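Local coordinates for protein catalase (Exiguobacterium oxidotolerans, PDB 2J2M) that catalyses the breakdown of hydrogen peroxide into water and oxygen at a haem iron buried within each subunit of a homotetramer, at residues P89-F94 with E311-N316; Q158-Y163 with V444-Q449; N364-D369 with D390-T395. One frame throughout, in Å; residues are numbered along the deposited sequence.

Interaction 1 of 3, residues P89-F94 with E311-N316; sequences PVFARF and ESVGFN. With HEM (protoporphyrin IX containing Fe), chain E.
Phe91 and Arg93 touch Val313 and Phe315 directly, whereas Glu311, ahead of them, is linked to Arg93 through a water molecule that accepts from Arg93 NH2 at 2.6 Å and donates to Glu311 OE1. The carboxylate's other oxygen is engaged by Arg53 in a salt bridge, so the acid links two arginines on the propionate side of the haem. Val313 comes next, turning CG1 to the edge of the Phe91 ring, 3.9 Å from CE2, and towards Arg93 CD. Its second methyl, CG2, lies over one face of the Phe315 ring, displaced from the middle towards the border. Strand 87-95 belongs to the antiparallel beta-barrel of the catalase fold, and here Phe91 and Arg93 point at the loop after helix 307-311, which forms part of the haem pocket. Arg93, with CG anti to the backbone N (chi1 -179°) and the chain extended to NE, runs alongside propionate oxygen O2A and returns NH1 to it in a hydrogen bond of 3.1 Å (155° at the hydrogen); NH1 also donates to the carbonyl of His56. Phe315 CE2 packs 3.8 Å from Arg93 CB, CE1 approaches the carbonyl oxygen of Phe91, and the ring edge at CD2 comes 3.5 Å from haem O1A.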
# COMPACT_ATOMS: atom_id res chain seq x y z
N PRO A 89 -7.26 26.49 -18.34
CA PRO A 89 -6.70 26.45 -16.99
C PRO A 89 -5.47 25.54 -17.02
O PRO A 89 -5.49 24.53 -17.74
CB PRO A 89 -7.82 25.83 -16.13
CG PRO A 89 -9.07 25.79 -17.03
CD PRO A 89 -8.60 25.89 -18.45
N VAL A 90 -4.42 25.94 -16.31
CA VAL A 90 -3.23 25.13 -16.10
C VAL A 90 -2.86 25.06 -14.61
O VAL A 90 -3.16 25.98 -13.82
CB VAL A 90 -1.98 25.64 -16.90
CG1 VAL A 90 -2.22 25.62 -18.41
CG2 VAL A 90 -1.55 27.03 -16.45
N PHE A 91 -2.22 23.96 -14.25
CA PHE A 91 -1.51 23.86 -12.97
C PHE A 91 -0.04 23.54 -13.30
O PHE A 91 0.25 22.70 -14.13
CB PHE A 91 -2.15 22.81 -12.05
CG PHE A 91 -1.50 22.72 -10.68
CD1 PHE A 91 -1.73 23.70 -9.71
CD2 PHE A 91 -0.64 21.67 -10.36
CE1 PHE A 91 -1.14 23.63 -8.47
CE2 PHE A 91 -0.04 21.60 -9.10
CZ PHE A 91 -0.29 22.59 -8.15
N ALA A 92 0.87 24.28 -12.68
CA ALA A 92 2.29 24.11 -12.97
C ALA A 92 3.06 23.68 -11.74
O ALA A 92 2.67 24.00 -10.62
CB ALA A 92 2.87 25.40 -13.55
N ARG A 93 4.15 22.95 -11.95
CA ARG A 93 5.04 22.53 -10.87
C ARG A 93 6.48 22.63 -11.37
O ARG A 93 6.81 22.09 -12.42
CB ARG A 93 4.74 21.10 -10.36
CG ARG A 93 5.66 20.64 -9.20
CD ARG A 93 5.22 19.34 -8.52
NE ARG A 93 5.97 18.98 -7.29
CZ ARG A 93 7.19 18.43 -7.25
NH1 ARG A 93 7.87 18.19 -8.38
NH2 ARG A 93 7.76 18.12 -6.07
N PHE A 94 7.29 23.34 -10.60
CA PHE A 94 8.70 23.50 -10.88
C PHE A 94 9.43 22.78 -9.77
O PHE A 94 8.90 22.63 -8.69
CB PHE A 94 9.05 25.00 -10.91
CG PHE A 94 8.22 25.79 -11.89
CD1 PHE A 94 7.29 26.73 -11.43
CD2 PHE A 94 8.32 25.56 -13.27
CE1 PHE A 94 6.50 27.45 -12.35
CE2 PHE A 94 7.56 26.28 -14.18
CZ PHE A 94 6.65 27.22 -13.72
N GLU A 311 1.79 18.25 -4.06
CA GLU A 311 2.39 16.95 -3.78
C GLU A 311 1.66 15.84 -4.53
O GLU A 311 2.28 14.90 -4.99
CB GLU A 311 2.50 16.66 -2.27
CG GLU A 311 3.30 15.37 -1.93
CD GLU A 311 4.77 15.47 -2.40
OE1 GLU A 311 5.30 16.60 -2.33
OE2 GLU A 311 5.38 14.47 -2.86
N SER A 312 0.35 16.00 -4.69
CA SER A 312 -0.51 14.95 -5.24
C SER A 312 -0.69 14.95 -6.78
O SER A 312 -1.15 13.94 -7.34
CB SER A 312 -1.87 14.94 -4.53
OG SER A 312 -1.78 14.35 -3.23
N VAL A 313 -0.36 16.05 -7.45
CA VAL A 313 -0.38 16.05 -8.90
C VAL A 313 0.59 15.01 -9.49
O VAL A 313 1.68 14.79 -8.96
CB VAL A 313 -0.10 17.48 -9.52
CG1 VAL A 313 1.36 17.94 -9.32
CG2 VAL A 313 -0.52 17.53 -11.01
N GLY A 314 0.17 14.39 -10.58
CA GLY A 314 1.07 13.63 -11.42
C GLY A 314 1.01 14.10 -12.86
O GLY A 314 -0.07 14.37 -13.38
N PHE A 315 2.18 14.21 -13.49
CA PHE A 315 2.26 14.54 -14.91
C PHE A 315 2.96 13.43 -15.70
O PHE A 315 3.75 12.67 -15.15
CB PHE A 315 3.06 15.81 -15.16
CG PHE A 315 2.72 16.98 -14.28
CD1 PHE A 315 1.86 17.98 -14.74
CD2 PHE A 315 3.36 17.15 -13.05
CE1 PHE A 315 1.61 19.10 -13.95
CE2 PHE A 315 3.12 18.27 -12.27
CZ PHE A 315 2.23 19.24 -12.71
N ASN A 316 2.68 13.37 -17.00
CA ASN A 316 3.29 12.39 -17.90
C ASN A 316 3.39 13.02 -19.28
O ASN A 316 2.38 13.47 -19.81
CB ASN A 316 2.48 11.07 -17.95
CG ASN A 316 3.12 10.00 -18.85
OD1 ASN A 316 4.02 10.30 -19.63
ND2 ASN A 316 2.66 8.77 -18.74
CHA HEM E . 9.85 13.30 -12.63
CHB HEM E . 11.75 15.91 -16.29
CHC HEM E . 13.75 11.88 -18.04
CHD HEM E . 11.32 9.21 -14.84
C1A HEM E . 10.14 14.36 -13.49
C2A HEM E . 9.68 15.74 -13.38
C3A HEM E . 10.21 16.46 -14.40
C4A HEM E . 11.03 15.56 -15.17
CMA HEM E . 10.01 17.96 -14.73
CAA HEM E . 8.74 16.25 -12.26
CBA HEM E . 7.26 16.20 -12.64
CGA HEM E . 6.49 16.79 -11.47
O1A HEM E . 5.75 16.04 -10.77
O2A HEM E . 6.65 18.01 -11.22
C1B HEM E . 12.41 15.04 -17.13
C2B HEM E . 12.94 15.35 -18.45
C3B HEM E . 13.49 14.22 -18.90
C4B HEM E . 13.32 13.19 -17.91
CMB HEM E . 12.85 16.70 -19.20
CAB HEM E . 14.16 14.00 -20.27
CBB HEM E . 14.97 14.89 -20.81
C1C HEM E . 13.21 10.79 -17.41
C2C HEM E . 13.36 9.40 -17.80
C3C HEM E . 12.66 8.67 -16.90
C4C HEM E . 12.08 9.58 -15.92
CMC HEM E . 14.13 8.85 -19.04
CAC HEM E . 12.51 7.14 -16.84
CBC HEM E . 11.68 6.48 -17.65
C1D HEM E . 10.72 10.03 -13.91
C2D HEM E . 9.94 9.57 -12.78
C3D HEM E . 9.46 10.85 -12.10
C4D HEM E . 10.01 11.95 -12.88
CMD HEM E . 9.61 8.09 -12.40
CAD HEM E . 8.58 10.96 -10.84
CBD HEM E . 7.17 11.35 -11.31
CGD HEM E . 6.13 11.18 -10.22
O1D HEM E . 6.40 10.58 -9.13
O2D HEM E . 5.00 11.65 -10.46
NA HEM E . 10.96 14.30 -14.60
NB HEM E . 12.66 13.72 -16.83
NC HEM E . 12.43 10.85 -16.28
ND HEM E . 10.72 11.42 -13.94
FE HEM E . 11.44 12.53 -15.56
O HOH W 1 6.00 18.60 -4.15

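Interaction 2 of 3, residues Q158-Y163 with V444-Q449; sequences QDPDRY and VNDLQQ
The Tyr163 ring carries Pro160 on one face, with CA of the proline 3.4 Å above the middle of the ring, while Gln158 CG and Asp446 OD1 lie at the ring's edge. There the phenol OH donates to the syn lone pair of Asp446 OD1, at 2.6 Å, and ring and carboxylate are nearly coplanar, 25° apart. The tyrosine reaches this place with CG between its backbone N and carbonyl carbon (chi1 63°), which folds the ring back over the first turn of its own helix. Asp446 OD1 also accepts from the indole NH of Trp164, so two donors grip one buried oxygen. The contact joins the N-terminus of helix 160-169, where Asp159 is the N-cap and its OD2 accepts from Asp161 N, to the C-terminal part of helix 433-447 in the helical region that follows the catalase barrel. A phenylalanine in place of Tyr163 would probably keep the cover over Pro160 but leave Asp446 OD1 with the Trp164 bond and without its phenol donor. On the outer side, Pro160 CG rests 3.8 Å from OE1 of Gln449, whose NE2 donates to Asn445 O at 2.9 Å, nearly straight at 171°. Asp159 OD1 forms a salt bridge with the guanidinium of Arg451, whose backbone N donates to Asp161 OD1, and Asp161 OD2 forms another with Arg387 of a third subunit.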
# COMPACT_ATOMS: atom_id res chain seq x y z
N GLN A 158 25.77 13.13 -1.80
CA GLN A 158 26.08 13.10 -3.23
C GLN A 158 27.58 13.12 -3.43
O GLN A 158 28.27 13.88 -2.80
CB GLN A 158 25.46 14.31 -3.96
CG GLN A 158 25.56 14.20 -5.47
CD GLN A 158 24.88 15.35 -6.19
OE1 GLN A 158 25.16 16.52 -5.92
NE2 GLN A 158 24.01 15.02 -7.11
N ASP A 159 28.10 12.28 -4.32
CA ASP A 159 29.55 12.21 -4.50
C ASP A 159 29.87 12.25 -5.99
O ASP A 159 29.49 11.34 -6.71
CB ASP A 159 30.14 10.96 -3.80
CG ASP A 159 31.66 10.81 -4.02
OD1 ASP A 159 32.23 9.83 -3.46
OD2 ASP A 159 32.29 11.64 -4.73
N PRO A 160 30.54 13.32 -6.44
CA PRO A 160 30.94 13.49 -7.82
C PRO A 160 31.81 12.36 -8.33
O PRO A 160 31.79 12.06 -9.52
CB PRO A 160 31.75 14.81 -7.79
CG PRO A 160 31.14 15.58 -6.65
CD PRO A 160 30.96 14.49 -5.61
N ASP A 161 32.58 11.74 -7.45
CA ASP A 161 33.36 10.57 -7.85
C ASP A 161 32.46 9.50 -8.47
O ASP A 161 32.87 8.79 -9.39
CB ASP A 161 34.13 10.01 -6.66
CG ASP A 161 35.07 8.90 -7.05
OD1 ASP A 161 36.18 9.20 -7.55
OD2 ASP A 161 34.69 7.72 -6.86
N ARG A 162 31.23 9.41 -7.96
CA ARG A 162 30.26 8.42 -8.42
C ARG A 162 29.58 8.80 -9.76
O ARG A 162 29.53 8.00 -10.70
CB ARG A 162 29.23 8.12 -7.33
CG ARG A 162 29.83 7.73 -5.96
CD ARG A 162 28.77 7.40 -4.90
NE ARG A 162 28.07 6.15 -5.23
CZ ARG A 162 26.88 6.08 -5.84
NH1 ARG A 162 26.23 7.19 -6.19
NH2 ARG A 162 26.34 4.90 -6.10
N TYR A 163 29.06 10.03 -9.86
CA TYR A 163 28.40 10.48 -11.07
C TYR A 163 29.30 10.80 -12.27
O TYR A 163 28.93 10.53 -13.42
CB TYR A 163 27.35 11.58 -10.81
CG TYR A 163 27.80 12.93 -10.25
CD1 TYR A 163 28.52 13.83 -11.03
CD2 TYR A 163 27.38 13.35 -8.99
CE1 TYR A 163 28.86 15.10 -10.56
CE2 TYR A 163 27.72 14.64 -8.50
CZ TYR A 163 28.46 15.50 -9.30
OH TYR A 163 28.82 16.75 -8.85
N VAL A 444 35.99 22.51 -12.90
CA VAL A 444 37.20 22.30 -12.14
C VAL A 444 36.84 21.98 -10.68
O VAL A 444 37.23 20.92 -10.17
CB VAL A 444 38.23 23.49 -12.33
CG1 VAL A 444 39.33 23.42 -11.31
CG2 VAL A 444 38.80 23.46 -13.75
N ASN A 445 36.09 22.87 -10.03
CA ASN A 445 35.57 22.63 -8.68
C ASN A 445 34.93 21.27 -8.46
O ASN A 445 35.04 20.69 -7.38
CB ASN A 445 34.55 23.70 -8.27
CG ASN A 445 33.93 23.42 -6.91
OD1 ASN A 445 32.76 23.00 -6.80
ND2 ASN A 445 34.73 23.61 -5.84
N ASP A 446 34.23 20.77 -9.49
CA ASP A 446 33.58 19.47 -9.42
C ASP A 446 34.56 18.32 -9.66
O ASP A 446 34.51 17.27 -8.98
CB ASP A 446 32.43 19.41 -10.42
CG ASP A 446 31.19 18.78 -9.81
OD1 ASP A 446 30.85 17.63 -10.16
OD2 ASP A 446 30.57 19.42 -8.96
N LEU A 447 35.47 18.51 -10.63
CA LEU A 447 36.43 17.44 -10.94
C LEU A 447 37.52 17.30 -9.89
O LEU A 447 38.11 16.23 -9.75
CB LEU A 447 36.99 17.55 -12.36
CG LEU A 447 35.93 17.28 -13.45
CD1 LEU A 447 36.26 18.02 -14.78
CD2 LEU A 447 35.70 15.78 -13.66
N GLN A 448 37.77 18.36 -9.13
CA GLN A 448 38.71 18.32 -7.99
C GLN A 448 38.23 17.36 -6.91
O GLN A 448 39.03 16.93 -6.07
CB GLN A 448 38.92 19.72 -7.38
CG GLN A 448 40.09 20.48 -8.01
CD GLN A 448 40.07 21.98 -7.72
OE1 GLN A 448 39.20 22.50 -7.00
NE2 GLN A 448 41.04 22.69 -8.30
N GLN A 449 36.93 17.03 -6.94
CA GLN A 449 36.31 16.13 -5.96
C GLN A 449 36.27 14.66 -6.39
O GLN A 449 35.89 13.79 -5.60
CB GLN A 449 34.89 16.60 -5.64
CG GLN A 449 34.82 17.88 -4.84
CD GLN A 449 33.39 18.42 -4.78
OE1 GLN A 449 32.54 17.94 -3.99
NE2 GLN A 449 33.11 19.41 -5.62

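Interaction 3 of 3, residues N364-D369 with D390-T395; sequences NNYQRD and DEPKQT
Pro392 is the tight centre of this contact, its ring set against Asn364 and Tyr366. Pro392 CB lies 3.5 Å from the backbone oxygen of Asn364, and Pro392 CG packs 3.8 Å from Asn364 CB. On Tyr366, whose CG is anti to the carbonyl carbon (chi1 -61°), the ring extends to the proline so that CZ comes 4.0 Å from Pro392 CD, the two side chains meeting at a slant. The phenol OH donates to Pro392 O at 2.5 Å, a separation so short at this resolution that its exact length is doubtful, with the carbonyl oxygen in the plane of the ring at its edge. Asn386 is a further hydrogen-bonding partner of the same hydroxyl. Within 364-369, Arg368 NH1 donates to Asn365 O at 2.9 Å and also to Gln367 O, both acceptors lying close to the guanidinium plane.

The fit is looser at Glu391 and Lys393, both partly exposed. Glu391 adds only its CB, 3.6 Å from Tyr366 OH, while its chain bends at chi2 and carries the carboxylate to a weak hydrogen bond with Ser379. Lys393 reaches back no closer than CE, 4.4 Å from Tyr366 OH.

Both segments belong to the long irregular connection between helix 330-346 and strand 403-404, where the chain leaves its barrel to wrap round its partners: Asn364 and Asn365 bond to Thr9 of a second subunit, Gln367 to Glu40 of its helix 36-45, and Tyr366 and Arg368 pack on Asp144 and His147 in helix 142-149 of a third.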
# COMPACT_ATOMS: atom_id res chain seq x y z
N ASN A 364 -15.69 9.15 -19.15
CA ASN A 364 -16.76 8.16 -19.31
C ASN A 364 -16.21 6.87 -19.86
O ASN A 364 -15.98 6.76 -21.08
CB ASN A 364 -17.86 8.68 -20.25
CG ASN A 364 -18.69 9.77 -19.61
OD1 ASN A 364 -19.36 9.53 -18.59
ND2 ASN A 364 -18.65 10.98 -20.19
N ASN A 365 -16.00 5.89 -18.98
CA ASN A 365 -15.51 4.58 -19.42
C ASN A 365 -15.91 3.40 -18.56
O ASN A 365 -16.71 3.52 -17.63
CB ASN A 365 -13.99 4.62 -19.67
CG ASN A 365 -13.19 4.98 -18.44
OD1 ASN A 365 -13.52 4.60 -17.31
ND2 ASN A 365 -12.09 5.70 -18.66
N TYR A 366 -15.33 2.25 -18.89
CA TYR A 366 -15.69 0.97 -18.33
C TYR A 366 -14.70 0.47 -17.27
O TYR A 366 -14.81 -0.68 -16.83
CB TYR A 366 -15.80 -0.02 -19.48
CG TYR A 366 -16.88 0.40 -20.45
CD1 TYR A 366 -16.58 1.22 -21.55
CD2 TYR A 366 -18.20 0.02 -20.25
CE1 TYR A 366 -17.59 1.61 -22.44
CE2 TYR A 366 -19.21 0.42 -21.13
CZ TYR A 366 -18.90 1.20 -22.21
OH TYR A 366 -19.88 1.61 -23.04
N GLN A 367 -13.75 1.33 -16.87
CA GLN A 367 -12.83 1.02 -15.78
C GLN A 367 -13.57 1.09 -14.44
O GLN A 367 -14.47 1.92 -14.25
CB GLN A 367 -11.64 1.99 -15.77
CG GLN A 367 -10.74 1.90 -16.97
CD GLN A 367 -9.58 2.87 -16.90
OE1 GLN A 367 -9.17 3.28 -15.82
NE2 GLN A 367 -9.03 3.24 -18.05
N ARG A 368 -13.17 0.23 -13.50
CA ARG A 368 -13.91 0.07 -12.25
C ARG A 368 -12.99 -0.21 -11.08
O ARG A 368 -11.89 -0.74 -11.24
CB ARG A 368 -14.92 -1.09 -12.38
CG ARG A 368 -16.15 -0.81 -13.33
CD ARG A 368 -16.95 0.40 -12.85
NE ARG A 368 -18.16 0.63 -13.62
CZ ARG A 368 -18.23 1.32 -14.76
NH1 ARG A 368 -17.12 1.82 -15.33
NH2 ARG A 368 -19.41 1.48 -15.37
N ASP A 369 -13.49 0.10 -9.88
CA ASP A 369 -12.91 -0.38 -8.61
C ASP A 369 -11.56 0.27 -8.28
O ASP A 369 -11.37 1.47 -8.53
CB ASP A 369 -12.84 -1.93 -8.59
CG ASP A 369 -14.22 -2.62 -8.70
OD1 ASP A 369 -14.26 -3.85 -8.52
OD2 ASP A 369 -15.27 -1.98 -8.94
N ASP A 390 -27.00 4.26 -24.91
CA ASP A 390 -26.68 5.42 -24.07
C ASP A 390 -25.44 5.27 -23.19
O ASP A 390 -25.09 6.18 -22.44
CB ASP A 390 -27.89 5.88 -23.25
CG ASP A 390 -28.37 4.84 -22.24
OD1 ASP A 390 -28.22 3.61 -22.51
OD2 ASP A 390 -28.92 5.24 -21.17
N GLU A 391 -24.73 4.14 -23.30
CA GLU A 391 -23.44 4.02 -22.59
C GLU A 391 -22.30 4.54 -23.47
O GLU A 391 -22.49 4.78 -24.67
CB GLU A 391 -23.20 2.58 -22.08
CG GLU A 391 -24.27 2.06 -21.09
CD GLU A 391 -24.40 2.86 -19.78
OE1 GLU A 391 -25.55 3.08 -19.36
OE2 GLU A 391 -23.40 3.25 -19.14
N PRO A 392 -21.11 4.79 -22.87
CA PRO A 392 -19.98 5.33 -23.65
C PRO A 392 -19.57 4.51 -24.89
O PRO A 392 -19.36 3.28 -24.80
CB PRO A 392 -18.84 5.37 -22.63
CG PRO A 392 -19.50 5.40 -21.29
CD PRO A 392 -20.77 4.62 -21.44
N LYS A 393 -19.43 5.18 -26.02
CA LYS A 393 -18.98 4.55 -27.26
C LYS A 393 -17.74 5.23 -27.82
O LYS A 393 -17.54 6.43 -27.64
CB LYS A 393 -20.10 4.55 -28.33
CG LYS A 393 -21.47 3.96 -27.88
CD LYS A 393 -21.42 2.44 -27.60
CE LYS A 393 -22.46 2.06 -26.57
NZ LYS A 393 -22.82 0.61 -26.67
N GLN A 394 -16.91 4.45 -28.51
CA GLN A 394 -15.77 4.98 -29.26
C GLN A 394 -16.22 5.96 -30.35
O GLN A 394 -17.27 5.79 -30.93
CB GLN A 394 -14.94 3.85 -29.88
CG GLN A 394 -15.66 3.02 -30.95
CD GLN A 394 -14.82 1.85 -31.43
OE1 GLN A 394 -14.02 1.27 -30.67
NE2 GLN A 394 -14.98 1.48 -32.70
N THR A 395 -15.39 6.98 -30.61
CA THR A 395 -15.62 7.99 -31.62
C THR A 395 -14.48 7.85 -32.63
O THR A 395 -13.43 8.44 -32.47
CB THR A 395 -15.67 9.38 -30.97
OG1 THR A 395 -16.41 9.29 -29.75
CG2 THR A 395 -16.34 10.44 -31.88

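Overall arrangement
Interaction 1 is a core contact, its centre about 10 Å from that of the chain. Interaction 2 is buried but peripheral, about 24 Å out between centres, and interaction 3, about 31 Å out, is partly buried at subunit interfaces. The centres of interactions 2 and 3 are about 53 Å apart, yet both touch the third subunit. No two contacts hold the same elements: a barrel strand with a haem-pocket loop, the start of helix 160-169 with the last part of helix 433-447 and the residues after it, and two parts of one extended connection. Apolar packing and a propionate charge dominate the first. In the others a tyrosine hydroxyl crosses beside a proline, donating to a carboxylate in interaction 2 and to a backbone carbonyl in interaction 3.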